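Local coordinates for protein sphingomyelinase-c (Listeria ivanovii, PDB 1ZWX) that is a member of the DNase I-like endonuclease/exonuclease/phosphatase family, built round two mixed beta sheets flanked by helices, at residues A[61-64]-A[65-69]; A[251-254]-A[255-258]. One frame throughout, in Å; residues are numbered along the deposited sequence. Where two conformers were deposited one is given.

Contact 1: A[61-64]-A[65-69]; sequences SHRL and LNNLR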
loop_
_atom_site.group_PDB
_atom_site.type_symbol
_atom_site.label_atom_id
_atom_site.label_comp_id
_atom_site.label_asym_id
_atom_site.label_seq_id
_atom_site.Cartn_x
_atom_site.Cartn_y
_atom_site.Cartn_z
ATOM N N SER A 61 6.819 -3.405 -12.532
ATOM C CA SER A 61 6.000 -2.298 -11.996
ATOM C C SER A 61 5.520 -1.451 -13.175
ATOM O O SER A 61 4.343 -1.117 -13.244
ATOM C CB SER A 61 6.823 -1.452 -11.033
ATOM O OG SER A 61 7.155 -2.264 -9.907
ATOM N N HIS A 62 6.422 -1.150 -14.109
ATOM C CA HIS A 62 6.013 -0.483 -15.360
ATOM C C HIS A 62 4.928 -1.266 -16.080
ATOM O O HIS A 62 3.901 -0.699 -16.480
ATOM C CB HIS A 62 7.213 -0.202 -16.261
ATOM C CG HIS A 62 6.844 0.367 -17.601
ATOM N ND1 HIS A 62 6.747 -0.412 -18.739
ATOM C CD2 HIS A 62 6.533 1.631 -17.983
ATOM C CE1 HIS A 62 6.403 0.351 -19.764
ATOM N NE2 HIS A 62 6.278 1.595 -19.336
ATOM N N ARG A 63 5.100 -2.580 -16.203
ATOM C CA ARG A 63 4.057 -3.391 -16.793
ATOM C C ARG A 63 2.713 -3.293 -16.073
ATOM O O ARG A 63 1.642 -3.121 -16.725
ATOM C CB ARG A 63 4.478 -4.858 -16.943
ATOM C CG ARG A 63 3.356 -5.694 -17.559
ATOM C CD ARG A 63 3.724 -7.132 -17.702
ATOM N NE ARG A 63 4.579 -7.320 -18.862
ATOM C CZ ARG A 63 4.913 -8.510 -19.356
ATOM N NH1 ARG A 63 4.465 -9.619 -18.784
ATOM N NH2 ARG A 63 5.714 -8.580 -20.413
ATOM N N LEU A 64 2.721 -3.441 -14.752
ATOM C CA LEU A 64 1.476 -3.403 -13.988
ATOM C C LEU A 64 0.774 -2.049 -14.178
ATOM O O LEU A 64 -0.426 -2.006 -14.445
ATOM C CB LEU A 64 1.745 -3.658 -12.496
ATOM C CG LEU A 64 0.559 -3.471 -11.558
ATOM C CD1 LEU A 64 -0.644 -4.340 -11.921
ATOM C CD2 LEU A 64 1.033 -3.757 -10.148
ATOM N N LEU A 65 1.521 -0.969 -14.033
ATOM C CA LEU A 65 0.955 0.367 -14.119
ATOM C C LEU A 65 0.412 0.590 -15.534
ATOM O O LEU A 65 -0.649 1.163 -15.736
ATOM C CB LEU A 65 2.014 1.403 -13.771
ATOM C CG LEU A 65 2.325 1.386 -12.249
ATOM C CD1 LEU A 65 3.540 2.197 -12.005
ATOM C CD2 LEU A 65 1.108 1.939 -11.514
ATOM N N ASN A 66 1.134 0.069 -16.512
ATOM C CA ASN A 66 0.640 0.096 -17.887
ATOM C C ASN A 66 -0.632 -0.683 -18.155
ATOM O O ASN A 66 -1.558 -0.163 -18.806
ATOM C CB ASN A 66 1.748 -0.281 -18.852
ATOM C CG ASN A 66 2.201 0.890 -19.617
ATOM O OD1 ASN A 66 3.137 1.594 -19.230
ATOM N ND2 ASN A 66 1.474 1.180 -20.684
ATOM N N ASN A 67 -0.690 -1.902 -17.637
ATOM C CA ASN A 67 -1.879 -2.727 -17.689
ATOM C C ASN A 67 -3.088 -2.061 -17.037
ATOM O O ASN A 67 -4.234 -2.405 -17.352
ATOM C CB ASN A 67 -1.657 -4.055 -16.958
ATOM C CG ASN A 67 -0.681 -4.993 -17.680
ATOM O OD1 ASN A 67 -0.316 -4.751 -18.811
ATOM N ND2 ASN A 67 -0.245 -6.065 -16.991
ATOM N N LEU A 68 -2.821 -1.162 -16.083
ATOM C CA LEU A 68 -3.891 -0.557 -15.272
ATOM C C LEU A 68 -4.425 0.739 -15.878
ATOM O O LEU A 68 -5.415 1.305 -15.379
ATOM C CB LEU A 68 -3.387 -0.289 -13.831
ATOM C CG LEU A 68 -3.268 -1.515 -12.904
ATOM C CD1 LEU A 68 -2.632 -1.115 -11.578
ATOM C CD2 LEU A 68 -4.622 -2.199 -12.680
ATOM N N ARG A 69 -3.757 1.212 -16.931
ATOM C CA ARG A 69 -4.077 2.483 -17.583
ATOM C C ARG A 69 -5.497 2.559 -18.142
ATOM O O ARG A 69 -6.115 3.627 -18.113
ATOM C CB ARG A 69 -3.111 2.772 -18.725
ATOM C CG ARG A 69 -1.798 3.323 -18.339
ATOM C CD ARG A 69 -1.854 4.804 -18.029
ATOM N NE ARG A 69 -0.496 5.302 -17.780
ATOM C CZ ARG A 69 -0.198 6.454 -17.182
ATOM N NH1 ARG A 69 -1.155 7.271 -16.743
ATOM N NH2 ARG A 69 1.073 6.791 -17.010
#

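Contact 2: A[251-254]-A[255-258]; sequences FVEN and GHAR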
loop_
_atom_site.group_PDB
_atom_site.type_symbol
_atom_site.label_atom_id
_atom_site.label_comp_id
_atom_site.label_asym_id
_atom_site.label_seq_id
_atom_site.Cartn_x
_atom_site.Cartn_y
_atom_site.Cartn_z
ATOM N N PHE A 251 -7.512 4.008 6.081
ATOM C CA PHE A 251 -8.152 4.787 7.150
ATOM C C PHE A 251 -8.708 6.088 6.622
ATOM O O PHE A 251 -8.257 6.603 5.622
ATOM C CB PHE A 251 -7.109 5.207 8.198
ATOM C CG PHE A 251 -6.510 4.061 8.990
ATOM C CD1 PHE A 251 -5.131 3.813 8.918
ATOM C CD2 PHE A 251 -7.302 3.261 9.829
ATOM C CE1 PHE A 251 -4.529 2.752 9.688
ATOM C CE2 PHE A 251 -6.740 2.193 10.580
ATOM C CZ PHE A 251 -5.330 1.947 10.511
ATOM N N VAL A 252 -9.637 6.660 7.386
ATOM C CA VAL A 252 -10.093 8.023 7.187
ATOM C C VAL A 252 -9.489 8.886 8.281
ATOM O O VAL A 252 -9.517 8.502 9.462
ATOM C CB VAL A 252 -11.645 8.082 7.251
ATOM C CG1 VAL A 252 -12.090 9.540 7.241
ATOM C CG2 VAL A 252 -12.262 7.307 6.085
ATOM N N GLU A 253 -8.928 10.019 7.913
ATOM C CA GLU A 253 -8.338 10.913 8.891
ATOM C C GLU A 253 -9.417 11.648 9.719
ATOM O O GLU A 253 -10.414 12.122 9.157
ATOM C CB GLU A 253 -7.398 11.895 8.224
ATOM C CG GLU A 253 -6.216 12.396 9.129
ATOM C CD GLU A 253 -6.477 13.759 9.779
ATOM O OE1 GLU A 253 -7.523 14.387 9.496
ATOM O OE2 GLU A 253 -5.615 14.228 10.547
ATOM N N ASN A 254 -9.186 11.769 11.038
ATOM C CA ASN A 254 -10.254 12.207 11.962
ATOM C C ASN A 254 -10.525 13.700 11.996
ATOM O O ASN A 254 -11.613 14.114 12.398
ATOM C CB ASN A 254 -10.035 11.682 13.404
ATOM C CG ASN A 254 -10.437 10.210 13.570
ATOM O OD1 ASN A 254 -11.219 9.651 12.800
ATOM N ND2 ASN A 254 -9.883 9.567 14.596
ATOM N N GLY A 255 -9.565 14.519 11.614
ATOM C CA GLY A 255 -9.789 15.958 11.677
ATOM C C GLY A 255 -10.531 16.523 10.458
ATOM O O GLY A 255 -10.810 17.715 10.389
ATOM N N HIS A 256 -10.841 15.662 9.497
ATOM C CA HIS A 256 -11.425 16.089 8.229
ATOM C C HIS A 256 -12.708 15.334 7.970
ATOM O O HIS A 256 -13.165 14.568 8.827
ATOM C CB HIS A 256 -10.405 15.912 7.107
ATOM C CG HIS A 256 -9.259 16.850 7.218
ATOM N ND1 HIS A 256 -8.294 16.723 8.191
ATOM C CD2 HIS A 256 -8.939 17.955 6.512
ATOM C CE1 HIS A 256 -7.409 17.694 8.061
ATOM N NE2 HIS A 256 -7.775 18.453 7.045
ATOM N N ALA A 257 -13.314 15.535 6.798
ATOM C CA ALA A 257 -14.655 15.010 6.564
ATOM C C ALA A 257 -14.722 13.505 6.643
ATOM O O ALA A 257 -13.787 12.810 6.227
ATOM C CB ALA A 257 -15.195 15.480 5.206
ATOM N N ARG A 258 -15.849 13.002 7.149
ATOM C CA ARG A 258 -16.029 11.576 7.380
ATOM C C ARG A 258 -17.337 11.074 6.817
ATOM O O ARG A 258 -18.316 11.804 6.808
ATOM C CB ARG A 258 -15.932 11.257 8.890
ATOM C CG ARG A 258 -14.471 11.433 9.441
ATOM C CD ARG A 258 -14.275 11.019 10.892
ATOM N NE ARG A 258 -14.001 12.141 11.779
ATOM C CZ ARG A 258 -13.852 12.031 13.096
ATOM N NH1 ARG A 258 -13.950 10.845 13.675
ATOM N NH2 ARG A 258 -13.596 13.102 13.831
HETATM O O HOH W 1 -11.116 12.870 6.549
#

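Contact 1: A[61-64]-A[65-69]
His62 and Asn66, one helical turn apart, lie alongside each other and point the same way, with the amide carbonyl of Asn66 set over one face of the imidazole. The ring and amide planes are 53° apart, and OD1 of Asn66 comes to 3.1 Å from NE2 of His62; that approach is over the face, where no N-H points, and so makes no hydrogen bond. Polar residues suit this solvent-facing side of the helix.

The next pair meets differently. Arg63 starts with CG anti to its own backbone N (chi1 180°), which sets that carbon beside the amide of Asn67: CG of Arg63 lies 3.7 Å from ND2 of Asn67. Their polar ends are drawn to the same neighbour, helix 31-39. NH1 of Arg63 forms a salt bridge with Asp36, while ND2 of Asn67 is hydrogen-bonded to the backbone oxygen of Ala35 and to Asp36.

Leu64 and Leu68 turn to the buried side, where branched apolar chains belong. CD1 of Leu64 meets CD1 of Leu68 at 3.8 Å, the two chains crossing at a slant, with Leu64 also resting on Ile38 and Leu52, and Leu68 on Ala39. Leu65 packs against Leu52, Ala104 and Val106 of the sheet.

Beneath these pairs run the backbone bonds from N of residue i+4 to O of residue i. Leu65 N to Ser61 O is nearly straight at 2.9 Å, and Asn67 N to Arg63 O is 2.8 Å. At the last turn the bond from Leu68 N to Leu64 O, 3.0 Å, is weak because it bends to 124°. This is the i to i+4 pairing of an amphipathic alpha helix, here helix 58-67, packed on one mixed sheet of the DNase I-like fold.

Contact 2: A[251-254]-A[255-258]
In one of the two conformers of Arg258, and so tentatively, Asn254 lies over one face of the guanidinium: CA of Asn254 stands 3.6 Å above the plane of Arg258, offset toward the rim, and OD1 of Asn254 is over the same group, 3.1 Å from NH1 of Arg258. Amide and guanidinium planes are 30° apart, and with OD1 over the face the angle is too poor for a hydrogen bond. The amide has a polar anchor of its own, ND2 being bonded to Ser215. In this conformer a bend at chi3 brings the flat end of the arginine back over Asn254.

The imidazole of His256 is met at its edge. ND1 of His256 donates to OE1 of Glu253 at 2.8 Å, some 20° out of the ring plane, while the carboxylate is turned 62° from the ring. Gly255 N reaches the same Glu253 OE1 at 2.9 Å, and these two donors approach from opposite faces of the carboxylate plane. A bend at chi2 folds the glutamate back over the type I beta turn from Glu253 to His256, which follows edge strand 248-252 of its sheet. One carboxylate oxygen thus ties a backbone N-H and a side chain of the turn to its first residue. OE2 of Glu253 is held by Gln176, and NE2 of His256 by the backbone oxygen of Ile184, so both ends of this buried polar pair are engaged.

Beyond the turn a water lies 2.8 Å from Glu253 O and 2.7 Å from Ala257 O, bridging the two limbs of the loop. Apolar contact is slight there: CG1 of Val252, whose beta-branched side chain suits a strand, touches CG of Arg258 at 3.8 Å in the same conformer.

How the contacts relate
Contacts 1 and 2 occupy separate parts of the chain, with centres 30 Å apart and nearest atoms about 19 Å, and no element is common to both. Each is partly buried. Contact 1 belongs to a helix lying against the sheet that contains strands 49-55 and 104-107, whereas contact 2 follows strand 248-252, an outermost strand of the other six-stranded sheet. Their chemistry differs accordingly. In 61-69 regular backbone bonds carry the structure and the buried side is leucine-rich; in 251-258, which has left its strand, a buried carboxylate, an imidazole and a water serve the polar groups of a loop.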